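Local structure of transcriptional regulator (Vibrio virus VP882, 7DWM) at residues A[77-81]-A[106-110]; A[168-172]-A[195-199]. The protein binds the small molecule 3,5-dimethylpyrazin-2-ol and, as a LuxR-type transcriptional regulator of a vibriophage, probably binds DNA to control gene expression. All coordinates share one frame; numbering follows the deposited sequence.

Overall arrangement
Contacts 1 and 2 follow one another along the chain, the first closing well before the second opens, and they fall in the PAS-fold and LuxR-family regions. Contact 1 (77-81 with 106-110) sets helix 71-80 against strand 99-110 of the antiparallel sheet in the PAS fold, where it includes a residue of the 3,5-dimethylpyrazin-2-ol pocket. Contact 2 (168-172 with 195-199) joins helices 163-172 and 189-203 in the LuxR-family region. Their centres are 39 Å apart, on opposite sides of the chain's centre, and their nearest atoms stay about 20 Å apart. This is consistent with ligand binding and probable DNA binding residing in different regions of the chain.

Contact 1 of 2, residues A[77-81]-A[106-110]; sequences QDRLV and TKTPL
K107 reaches from its strand across the side chains of Q77 and D78, meeting each at about a right angle. Its chain bends at chi3 (74°), and the ammonium arrives between the amide of one and the carboxylate of the other. K107 NZ donates to Q77 OE1 at 2.8 Å, with a C=O...N angle of 134° and NZ tilted 15° from the amide's carbonyl plane. Toward D78 the grip is looser: K107 NZ lies 3.2 Å from D78 OD2, a salt bridge whose hydrogen bond is weak. The same carboxylate is shared, since OD2 also pairs with K31 and OD1 is hydrogen-bonded to T120. In this PAS fold the helix 71-80 lies over the antiparallel sheet, and K107 lines the 3,5-dimethylpyrazin-2-ol pocket, where NZ also makes a weak hydrogen bond to the ligand. Q77 and D78 probably help to position this ligand-contacting amine from a second shell. V81, farther along the segment, turns its CG2, anti to the backbone N, onto the strand backbone and the proline ring. V81 CG2 sits 3.4 Å from P109 CD, while P109 CG approaches V81 O at the same 3.4 Å.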
# COMPACT_ATOMS: atom_id res chain seq x y z
N GLN A 77 -8.10 -0.54 18.72
CA GLN A 77 -6.90 -0.68 17.89
C GLN A 77 -5.69 -0.18 18.66
O GLN A 77 -4.67 -0.88 18.75
CB GLN A 77 -7.08 0.10 16.58
CG GLN A 77 -8.41 -0.15 15.87
CD GLN A 77 -8.82 1.00 14.97
OE1 GLN A 77 -8.13 2.02 14.89
NE2 GLN A 77 -9.94 0.83 14.27
N ASP A 78 -5.82 0.98 19.30
CA ASP A 78 -4.74 1.62 20.04
C ASP A 78 -4.14 0.75 21.13
O ASP A 78 -3.09 1.12 21.67
CB ASP A 78 -5.23 2.92 20.65
CG ASP A 78 -5.24 4.05 19.67
OD1 ASP A 78 -4.17 4.35 19.12
OD2 ASP A 78 -6.33 4.63 19.44
N ARG A 79 -4.75 -0.38 21.47
CA ARG A 79 -4.14 -1.23 22.49
C ARG A 79 -3.52 -2.49 21.90
O ARG A 79 -2.54 -3.00 22.46
CB ARG A 79 -5.17 -1.60 23.56
CG ARG A 79 -5.99 -0.41 24.06
CD ARG A 79 -5.38 0.20 25.31
NE ARG A 79 -4.42 1.24 24.98
CZ ARG A 79 -4.74 2.49 24.68
NH1 ARG A 79 -3.79 3.37 24.39
NH2 ARG A 79 -6.01 2.87 24.67
N LEU A 80 -3.95 -2.92 20.70
CA LEU A 80 -3.40 -4.12 20.10
C LEU A 80 -2.15 -3.83 19.30
O LEU A 80 -1.36 -4.75 19.04
CB LEU A 80 -4.44 -4.76 19.17
CG LEU A 80 -5.27 -5.88 19.79
CD1 LEU A 80 -5.88 -6.85 18.73
CD2 LEU A 80 -4.47 -6.61 20.88
N VAL A 81 -1.95 -2.57 18.94
CA VAL A 81 -0.62 -2.07 18.62
C VAL A 81 0.29 -2.12 19.84
O VAL A 81 1.46 -2.52 19.74
CB VAL A 81 -0.73 -0.66 18.03
CG1 VAL A 81 -1.53 0.26 18.93
CG2 VAL A 81 0.63 -0.08 17.77
N THR A 106 -2.10 4.45 9.83
CA THR A 106 -1.09 3.49 10.26
C THR A 106 -0.71 3.76 11.72
O THR A 106 -0.22 4.84 12.04
CB THR A 106 0.15 3.57 9.37
OG1 THR A 106 0.97 4.67 9.77
CG2 THR A 106 -0.27 3.75 7.93
N LYS A 107 -0.96 2.78 12.59
CA LYS A 107 -0.70 2.93 14.01
C LYS A 107 0.42 1.99 14.45
O LYS A 107 0.35 0.78 14.21
CB LYS A 107 -1.98 2.68 14.81
CG LYS A 107 -3.15 3.46 14.23
CD LYS A 107 -4.51 3.00 14.73
CE LYS A 107 -4.76 3.43 16.17
NZ LYS A 107 -6.17 3.20 16.58
N THR A 108 1.44 2.58 15.07
CA THR A 108 2.69 1.96 15.47
C THR A 108 2.92 2.16 16.97
O THR A 108 2.51 3.17 17.53
CB THR A 108 3.87 2.55 14.69
OG1 THR A 108 5.08 1.90 15.10
CG2 THR A 108 3.97 4.06 14.92
N PRO A 109 3.58 1.20 17.62
CA PRO A 109 3.93 1.39 19.04
C PRO A 109 4.91 2.54 19.24
O PRO A 109 5.86 2.72 18.47
CB PRO A 109 4.55 0.04 19.44
CG PRO A 109 4.15 -0.93 18.35
CD PRO A 109 4.01 -0.10 17.11
N LEU A 110 4.68 3.32 20.29
CA LEU A 110 5.57 4.43 20.65
C LEU A 110 6.64 3.97 21.63
O LEU A 110 6.37 3.71 22.81
CB LEU A 110 4.77 5.61 21.19
CG LEU A 110 5.63 6.87 21.38
CD1 LEU A 110 4.91 8.15 20.97
CD2 LEU A 110 6.07 6.99 22.81

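Contact 2 of 2, residues A[168-172]-A[195-199]; sequences VLFFL and AIERI
V168 overlaps I196 and I199 chiefly with its CG1 methyl, which lies 3.6 Å from I196 CG1 and 3.8 Å from I199 CD1. The V168 and I196 side chains cross at about a right angle, whereas I199 comes in at a slant and brings the end of its chain, CD1, to V168. With CG1 anti to the backbone N (chi1 169°), V168 directs this methyl at the two isoleucines, and V168 CG2 meets A195 CB, 4.1 Å away. L172, one turn further along the same helix, brings its CD1 at a slant against I196, 4.0 Å from I196 CG1 and nearly as close to CG2 and CD1, so that I196 is touched by both V168 and L172. L169 adds a further contact, L169 CD1 meeting the branch methyl CG2 of I199 at 4.1 Å. The axes of the two short helical segments are perpendicular, with a signed crossing angle of -90°, and pass 10.8 Å apart. That separation is bridged by aliphatic side chains rather than by close backbone approach. Helices 163-172, 178-185, 189-203 and 208-217 form the four-helix LuxR-type domain; 178-185 and 189-203 make its helix-turn-helix, and 189-203 corresponds to the recognition helix, which probably enters a DNA groove. The contact packs its inner face on helix 163-172. L211 of helix 208-217 touches L172 and I199, and I181 of helix 178-185 also packs on L172, widening the apolar core. R198 and E165, the latter outside the contact, add a charged tie between the same two helices. All six touching residues are buried and aliphatic, so the meeting of the two segments is apolar throughout, without the directional constraint of polar bonds.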
# COMPACT_ATOMS: atom_id res chain seq x y z
N VAL A 168 -21.18 -8.64 -8.77
CA VAL A 168 -20.86 -9.80 -9.60
C VAL A 168 -19.59 -9.56 -10.40
O VAL A 168 -18.73 -10.44 -10.50
CB VAL A 168 -22.05 -10.15 -10.51
CG1 VAL A 168 -21.64 -11.17 -11.56
CG2 VAL A 168 -23.22 -10.67 -9.68
N LEU A 169 -19.44 -8.37 -10.97
CA LEU A 169 -18.25 -8.08 -11.76
C LEU A 169 -17.01 -7.96 -10.89
O LEU A 169 -15.93 -8.42 -11.28
CB LEU A 169 -18.46 -6.81 -12.59
CG LEU A 169 -17.34 -6.51 -13.58
CD1 LEU A 169 -17.27 -7.63 -14.61
CD2 LEU A 169 -17.56 -5.17 -14.26
N PHE A 170 -17.14 -7.32 -9.72
CA PHE A 170 -16.03 -7.26 -8.77
C PHE A 170 -15.48 -8.65 -8.49
O PHE A 170 -14.26 -8.86 -8.48
CB PHE A 170 -16.49 -6.59 -7.46
CG PHE A 170 -15.37 -6.36 -6.47
CD1 PHE A 170 -15.04 -7.32 -5.53
CD2 PHE A 170 -14.67 -5.17 -6.48
CE1 PHE A 170 -14.01 -7.11 -4.63
CE2 PHE A 170 -13.64 -4.94 -5.57
CZ PHE A 170 -13.32 -5.91 -4.65
N PHE A 171 -16.37 -9.62 -8.26
CA PHE A 171 -15.87 -10.95 -7.94
C PHE A 171 -15.49 -11.76 -9.18
O PHE A 171 -14.65 -12.66 -9.09
CB PHE A 171 -16.88 -11.68 -7.06
CG PHE A 171 -16.93 -11.15 -5.66
CD1 PHE A 171 -15.79 -11.17 -4.86
CD2 PHE A 171 -18.09 -10.60 -5.15
CE1 PHE A 171 -15.82 -10.66 -3.58
CE2 PHE A 171 -18.13 -10.10 -3.86
CZ PHE A 171 -16.99 -10.13 -3.08
N LEU A 172 -16.09 -11.46 -10.34
CA LEU A 172 -15.67 -12.09 -11.58
C LEU A 172 -14.23 -11.73 -11.92
O LEU A 172 -13.41 -12.60 -12.24
CB LEU A 172 -16.60 -11.68 -12.72
CG LEU A 172 -17.81 -12.55 -13.08
CD1 LEU A 172 -18.24 -12.24 -14.50
CD2 LEU A 172 -17.50 -14.04 -12.92
N ALA A 195 -27.22 -12.38 -14.25
CA ALA A 195 -26.51 -11.13 -13.99
C ALA A 195 -25.28 -11.00 -14.87
O ALA A 195 -25.00 -9.92 -15.41
CB ALA A 195 -26.13 -11.04 -12.51
N ILE A 196 -24.52 -12.09 -15.02
CA ILE A 196 -23.33 -12.07 -15.88
C ILE A 196 -23.72 -11.80 -17.32
O ILE A 196 -23.02 -11.09 -18.05
CB ILE A 196 -22.54 -13.38 -15.73
CG1 ILE A 196 -21.99 -13.52 -14.32
CG2 ILE A 196 -21.40 -13.43 -16.74
CD1 ILE A 196 -21.35 -14.86 -14.05
N GLU A 197 -24.83 -12.39 -17.77
CA GLU A 197 -25.30 -12.14 -19.13
C GLU A 197 -25.60 -10.67 -19.35
O GLU A 197 -25.21 -10.08 -20.37
CB GLU A 197 -26.53 -13.00 -19.43
CG GLU A 197 -27.28 -12.59 -20.68
CD GLU A 197 -26.73 -13.25 -21.93
OE1 GLU A 197 -27.25 -12.98 -23.03
OE2 GLU A 197 -25.78 -14.05 -21.81
N ARG A 198 -26.26 -10.03 -18.38
CA ARG A 198 -26.61 -8.63 -18.55
C ARG A 198 -25.37 -7.73 -18.48
O ARG A 198 -25.27 -6.75 -19.22
CB ARG A 198 -27.64 -8.20 -17.51
CG ARG A 198 -29.07 -8.53 -17.90
CD ARG A 198 -30.07 -7.95 -16.93
NE ARG A 198 -30.66 -8.97 -16.07
CZ ARG A 198 -30.17 -9.31 -14.88
NH1 ARG A 198 -30.76 -10.26 -14.17
NH2 ARG A 198 -29.09 -8.71 -14.41
N ILE A 199 -24.40 -8.09 -17.64
CA ILE A 199 -23.14 -7.35 -17.60
C ILE A 199 -22.41 -7.46 -18.94
O ILE A 199 -21.98 -6.46 -19.52
CB ILE A 199 -22.25 -7.85 -16.45
CG1 ILE A 199 -22.85 -7.49 -15.10
CG2 ILE A 199 -20.84 -7.28 -16.58
CD1 ILE A 199 -22.31 -8.34 -13.97